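Local structure of importin subunit beta-1 (3ND2) at residues 228-233 / 246-251; 698-703 / 748-753. The protein carries cargo proteins into the nucleus by associating with the importin alpha subunit, which recognises the classical nuclear localization signal. All coordinates share one frame; numbering follows the deposited sequence.

Interaction 1 (228-233 / 246-251); sequences VVCEAT and GCLCKI
Leu-248 reaches from segment 246-251 toward Val-229, Cys-230 and Thr-233, and its branches divide these partners between them. The CB atom stands back, 4.8 Å from Val-229 CG1. One bond further out, CG is already packed against that same methyl at 3.8 Å, because the first torsion sets it opposite the carbonyl carbon and beside the backbone N (chi1 -71°). At the fork the side chain separates. CD2 lies against Val-229 CG1 at 3.7 Å and approaches the sulfur of Cys-230 more loosely; CD1 meets Thr-233 CG2 at 4.1 Å. Leu-248 and Val-229 lie alongside each other, pointing opposite ways, whereas the threonine lies across the leucine at roughly a right angle. Val-229 is thus the hub of its segment: CG1 also rests on Cys-247 CB at 3.9 Å, and CG2 faces Ile-251 CD1 at a looser distance. The hydroxyl of Thr-233 turns back on its own helix, with OG1 donating to Cys-230 O at 2.6 Å, 16° out of the carbonyl plane; this bond fixes the rotation of the side chain and presents CG2 to the leucine. A serine in its place would keep a hydroxyl but lose CG2, and would probably leave Leu-248 CD1 without its methyl partner on this segment and open a gap there. The two helices of HEAT repeat 6 meet here as an antiparallel hairpin, their axes 10.1 Å apart at 144°, the paired-helix unit of a HEAT solenoid. Leu-205 of helix 195-208 packs on Val-229 and Cys-247, Leu-267 of helix 260-273 touches Cys-230 and Leu-248, and Phe-289 of helix 280-306 adds to the packing on Leu-248, so helices before and after the hairpin in the chain enclose it.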
loop_
_atom_site.group_PDB
_atom_site.type_symbol
_atom_site.label_atom_id
_atom_site.label_comp_id
_atom_site.label_asym_id
_atom_site.label_seq_id
_atom_site.Cartn_x
_atom_site.Cartn_y
_atom_site.Cartn_z
ATOM N N VAL A 228 -7.065 -7.223 -33.093
ATOM C CA VAL A 228 -7.410 -8.478 -32.428
ATOM C C VAL A 228 -8.189 -8.245 -31.119
ATOM O O VAL A 228 -9.184 -8.924 -30.850
ATOM C CB VAL A 228 -6.121 -9.344 -32.187
ATOM C CG1 VAL A 228 -6.330 -10.402 -31.107
ATOM C CG2 VAL A 228 -5.630 -9.979 -33.520
ATOM N N VAL A 229 -7.735 -7.285 -30.318
ATOM C CA VAL A 229 -8.358 -6.994 -29.032
ATOM C C VAL A 229 -9.753 -6.377 -29.244
ATOM O O VAL A 229 -10.711 -6.747 -28.567
ATOM C CB VAL A 229 -7.434 -6.098 -28.146
ATOM C CG1 VAL A 229 -8.093 -5.753 -26.845
ATOM C CG2 VAL A 229 -6.104 -6.792 -27.885
ATOM N N CYS A 230 -9.859 -5.462 -30.204
ATOM C CA CYS A 230 -11.148 -4.869 -30.576
ATOM C C CYS A 230 -12.156 -5.882 -31.103
ATOM O O CYS A 230 -13.338 -5.804 -30.763
ATOM C CB CYS A 230 -10.965 -3.744 -31.595
ATOM S SG CYS A 230 -10.145 -2.312 -30.905
ATOM N N GLU A 231 -11.696 -6.811 -31.942
ATOM C CA GLU A 231 -12.550 -7.873 -32.455
ATOM C C GLU A 231 -13.064 -8.735 -31.311
ATOM O O GLU A 231 -14.217 -9.163 -31.320
ATOM C CB GLU A 231 -11.811 -8.718 -33.507
ATOM C CG GLU A 231 -11.997 -8.197 -34.923
ATOM C CD GLU A 231 -10.888 -8.595 -35.897
ATOM O OE1 GLU A 231 -10.632 -7.806 -36.831
ATOM O OE2 GLU A 231 -10.277 -9.682 -35.755
ATOM N N ALA A 232 -12.202 -8.963 -30.321
ATOM C CA ALA A 232 -12.547 -9.746 -29.130
ATOM C C ALA A 232 -13.653 -9.114 -28.258
ATOM O O ALA A 232 -14.388 -9.837 -27.585
ATOM C CB ALA A 232 -11.289 -10.055 -28.300
ATOM N N THR A 233 -13.776 -7.785 -28.270
ATOM C CA THR A 233 -14.879 -7.116 -27.563
ATOM C C THR A 233 -16.232 -7.473 -28.196
ATOM O O THR A 233 -17.269 -7.412 -27.525
ATOM C CB THR A 233 -14.738 -5.562 -27.514
ATOM O OG1 THR A 233 -14.943 -5.002 -28.816
ATOM C CG2 THR A 233 -13.386 -5.132 -26.990
ATOM N N GLY A 246 -10.610 -5.168 -20.616
ATOM C CA GLY A 246 -9.482 -5.229 -19.682
ATOM C C GLY A 246 -8.121 -5.034 -20.325
ATOM O O GLY A 246 -7.282 -4.314 -19.788
ATOM N N CYS A 247 -7.900 -5.660 -21.483
ATOM C CA CYS A 247 -6.656 -5.461 -22.225
ATOM C C CYS A 247 -6.538 -4.050 -22.762
ATOM O O CYS A 247 -5.449 -3.480 -22.726
ATOM C CB CYS A 247 -6.523 -6.471 -23.360
ATOM S SG CYS A 247 -6.200 -8.092 -22.712
ATOM N N LEU A 248 -7.661 -3.493 -23.234
ATOM C CA LEU A 248 -7.707 -2.114 -23.746
ATOM C C LEU A 248 -7.344 -1.121 -22.659
ATOM O O LEU A 248 -6.609 -0.163 -22.917
ATOM C CB LEU A 248 -9.070 -1.766 -24.376
ATOM C CG LEU A 248 -9.448 -2.416 -25.724
ATOM C CD1 LEU A 248 -10.859 -2.033 -26.176
ATOM C CD2 LEU A 248 -8.436 -2.119 -26.830
ATOM N N CYS A 249 -7.844 -1.368 -21.444
ATOM C CA CYS A 249 -7.488 -0.573 -20.267
ATOM C C CYS A 249 -5.998 -0.595 -20.008
ATOM O O CYS A 249 -5.366 0.458 -19.958
ATOM C CB CYS A 249 -8.181 -1.098 -19.018
ATOM S SG CYS A 249 -9.864 -0.697 -18.921
ATOM N N LYS A 250 -5.448 -1.795 -19.823
ATOM C CA LYS A 250 -4.007 -1.968 -19.589
ATOM C C LYS A 250 -3.148 -1.373 -20.697
ATOM O O LYS A 250 -2.148 -0.719 -20.413
ATOM C CB LYS A 250 -3.656 -3.442 -19.371
ATOM C CG LYS A 250 -3.217 -3.800 -17.954
ATOM C CD LYS A 250 -1.744 -4.224 -17.928
ATOM C CE LYS A 250 -1.418 -5.024 -16.664
ATOM N NZ LYS A 250 -0.243 -5.924 -16.838
ATOM N N ILE A 251 -3.543 -1.594 -21.948
ATOM C CA ILE A 251 -2.840 -1.020 -23.099
ATOM C C ILE A 251 -2.863 0.512 -23.052
ATOM O O ILE A 251 -1.827 1.145 -23.227
ATOM C CB ILE A 251 -3.392 -1.556 -24.459
ATOM C CG1 ILE A 251 -2.910 -2.989 -24.693
ATOM C CG2 ILE A 251 -2.943 -0.679 -25.623
ATOM C CD1 ILE A 251 -3.613 -3.709 -25.833
#

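Interaction 2 (698-703 / 748-753); sequences LKPAVL and IKVLEA
Pro-700 and Ala-753 meet where helices 698-713 and 741-765 run close together, and the contact between them is partly side chain on side chain, partly side chain on backbone. The apolar pairs come first. The pyrrolidine ring lies obliquely across Val-750, its CG 4.1 Å from Val-750 CG2, the methyl that points opposite the carbonyl carbon. The other valine methyl, CG1, is turned opposite the backbone N (chi1 161°) and approaches Leu-703 CD1 more distantly. Ala-753 fits between Pro-700 and Leu-703: its CB is 4.1 Å from Pro-700 CB and 3.9 Å from Leu-703 CB. Contacts with the main chain form the second kind. Ala-753 CB lies only 3.2 Å from Pro-700 O, a tight fit for a methyl against a carbonyl oxygen, which also hydrogen-bonds with Ser-704 OG. On the flank, Pro-700 CB faces Lys-749 O at 4.0 Å, while the lysine's amino end runs off from the interface. The segments run almost parallel, 10° apart, with axes 8.3 Å from each other. They belong to HEAT repeats 16 and 17, and this side-by-side stacking of helices is how a HEAT solenoid joins one repeat to the next. Leu-727 and Ala-731 of helix 721-732 pack on Leu-703, and Ala-731 also on Val-750. With carbon packing and no polar bond between the segments, the attachment probably rests on van der Waals contact, and the small side chain of Ala-753 is consistent with so short an approach.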
loop_
_atom_site.group_PDB
_atom_site.type_symbol
_atom_site.label_atom_id
_atom_site.label_comp_id
_atom_site.label_asym_id
_atom_site.label_seq_id
_atom_site.Cartn_x
_atom_site.Cartn_y
_atom_site.Cartn_z
ATOM N N LEU A 698 11.944 -3.982 10.060
ATOM C CA LEU A 698 12.724 -3.816 11.287
ATOM C C LEU A 698 14.100 -3.200 11.022
ATOM O O LEU A 698 14.638 -2.496 11.878
ATOM C CB LEU A 698 12.853 -5.160 12.021
ATOM C CG LEU A 698 13.444 -5.230 13.434
ATOM C CD1 LEU A 698 12.591 -4.483 14.448
ATOM C CD2 LEU A 698 13.617 -6.676 13.855
ATOM N N LYS A 699 14.664 -3.456 9.841
ATOM C CA LYS A 699 15.950 -2.859 9.470
ATOM C C LYS A 699 15.888 -1.316 9.516
ATOM O O LYS A 699 16.691 -0.701 10.218
ATOM C CB LYS A 699 16.458 -3.392 8.123
ATOM C CG LYS A 699 17.897 -3.001 7.790
ATOM C CD LYS A 699 18.381 -3.685 6.521
ATOM C CE LYS A 699 19.797 -3.264 6.143
ATOM N NZ LYS A 699 20.183 -3.701 4.744
ATOM N N PRO A 700 14.930 -0.691 8.791
ATOM C CA PRO A 700 14.678 0.745 8.951
ATOM C C PRO A 700 14.428 1.201 10.401
ATOM O O PRO A 700 14.944 2.239 10.810
ATOM C CB PRO A 700 13.407 0.965 8.125
ATOM C CG PRO A 700 13.466 -0.070 7.093
ATOM C CD PRO A 700 14.055 -1.269 7.755
ATOM N N ALA A 701 13.631 0.445 11.153
ATOM C CA ALA A 701 13.324 0.778 12.548
ATOM C C ALA A 701 14.582 0.776 13.424
ATOM O O ALA A 701 14.798 1.697 14.208
ATOM C CB ALA A 701 12.266 -0.177 13.113
ATOM N N VAL A 702 15.412 -0.254 13.265
ATOM C CA VAL A 702 16.653 -0.399 14.033
ATOM C C VAL A 702 17.656 0.698 13.672
ATOM O O VAL A 702 18.187 1.348 14.564
ATOM C CB VAL A 702 17.262 -1.827 13.898
ATOM C CG1 VAL A 702 18.674 -1.897 14.500
ATOM C CG2 VAL A 702 16.362 -2.848 14.570
ATOM N N LEU A 703 17.886 0.924 12.378
ATOM C CA LEU A 703 18.768 2.007 11.933
ATOM C C LEU A 703 18.375 3.393 12.486
ATOM O O LEU A 703 19.238 4.164 12.914
ATOM C CB LEU A 703 18.871 2.043 10.412
ATOM C CG LEU A 703 19.609 0.905 9.669
ATOM C CD1 LEU A 703 19.415 1.036 8.174
ATOM C CD2 LEU A 703 21.105 0.822 9.996
ATOM N N ILE A 748 13.645 3.201 -0.274
ATOM C CA ILE A 748 13.368 4.552 0.231
ATOM C C ILE A 748 13.232 4.578 1.760
ATOM O O ILE A 748 13.799 5.452 2.407
ATOM C CB ILE A 748 12.136 5.198 -0.486
ATOM C CG1 ILE A 748 12.430 5.424 -1.978
ATOM C CG2 ILE A 748 11.705 6.508 0.178
ATOM C CD1 ILE A 748 13.573 6.390 -2.279
ATOM N N LYS A 749 12.517 3.607 2.326
ATOM C CA LYS A 749 12.387 3.483 3.786
ATOM C C LYS A 749 13.736 3.293 4.492
ATOM O O LYS A 749 14.010 3.959 5.494
ATOM C CB LYS A 749 11.424 2.350 4.164
ATOM C CG LYS A 749 9.948 2.681 3.973
ATOM C CD LYS A 749 9.375 3.459 5.160
ATOM C CE LYS A 749 7.881 3.721 4.984
ATOM N NZ LYS A 749 7.595 4.624 3.829
ATOM N N VAL A 750 14.566 2.387 3.968
ATOM C CA VAL A 750 15.935 2.190 4.464
ATOM C C VAL A 750 16.716 3.508 4.440
ATOM O O VAL A 750 17.305 3.907 5.448
ATOM C CB VAL A 750 16.686 1.067 3.679
ATOM C CG1 VAL A 750 18.203 1.161 3.856
ATOM C CG2 VAL A 750 16.192 -0.304 4.104
ATOM N N LEU A 751 16.692 4.190 3.300
ATOM C CA LEU A 751 17.377 5.475 3.133
ATOM C C LEU A 751 16.874 6.566 4.085
ATOM O O LEU A 751 17.656 7.390 4.573
ATOM C CB LEU A 751 17.295 5.931 1.671
ATOM C CG LEU A 751 18.028 5.020 0.676
ATOM C CD1 LEU A 751 17.779 5.447 -0.773
ATOM C CD2 LEU A 751 19.517 4.978 0.977
ATOM N N GLU A 752 15.574 6.552 4.358
ATOM C CA GLU A 752 14.977 7.484 5.304
ATOM C C GLU A 752 15.453 7.190 6.722
ATOM O O GLU A 752 15.567 8.098 7.546
ATOM C CB GLU A 752 13.448 7.424 5.228
ATOM C CG GLU A 752 12.848 8.076 3.986
ATOM C CD GLU A 752 11.332 7.962 3.931
ATOM O OE1 GLU A 752 10.740 7.285 4.800
ATOM O OE2 GLU A 752 10.725 8.551 3.018
ATOM N N ALA A 753 15.731 5.917 6.993
ATOM C CA ALA A 753 16.264 5.477 8.287
ATOM C C ALA A 753 17.723 5.873 8.453
ATOM O O ALA A 753 18.117 6.325 9.516
ATOM C CB ALA A 753 16.116 3.978 8.432
#

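Interactions 1 and 2 illustrate the two levels at which this superhelix is built. Segments 228-233 and 246-251 join antiparallel helices inside HEAT repeat 6, whereas 698-703 and 748-753 join nearly parallel helices of repeats 16 and 17. The second pair is the more closely spaced. The centres of interaction 1 and interaction 2 are about 42 Å apart. The nearest atoms of interaction 1 and interaction 2 are about 23 Å apart, so the two do not touch. They lie on opposite sides of the chain's centre, interaction 1 about 28 Å from it and interaction 2 about 17 Å, measured between centres. Both are apolar structural packing within the solenoid.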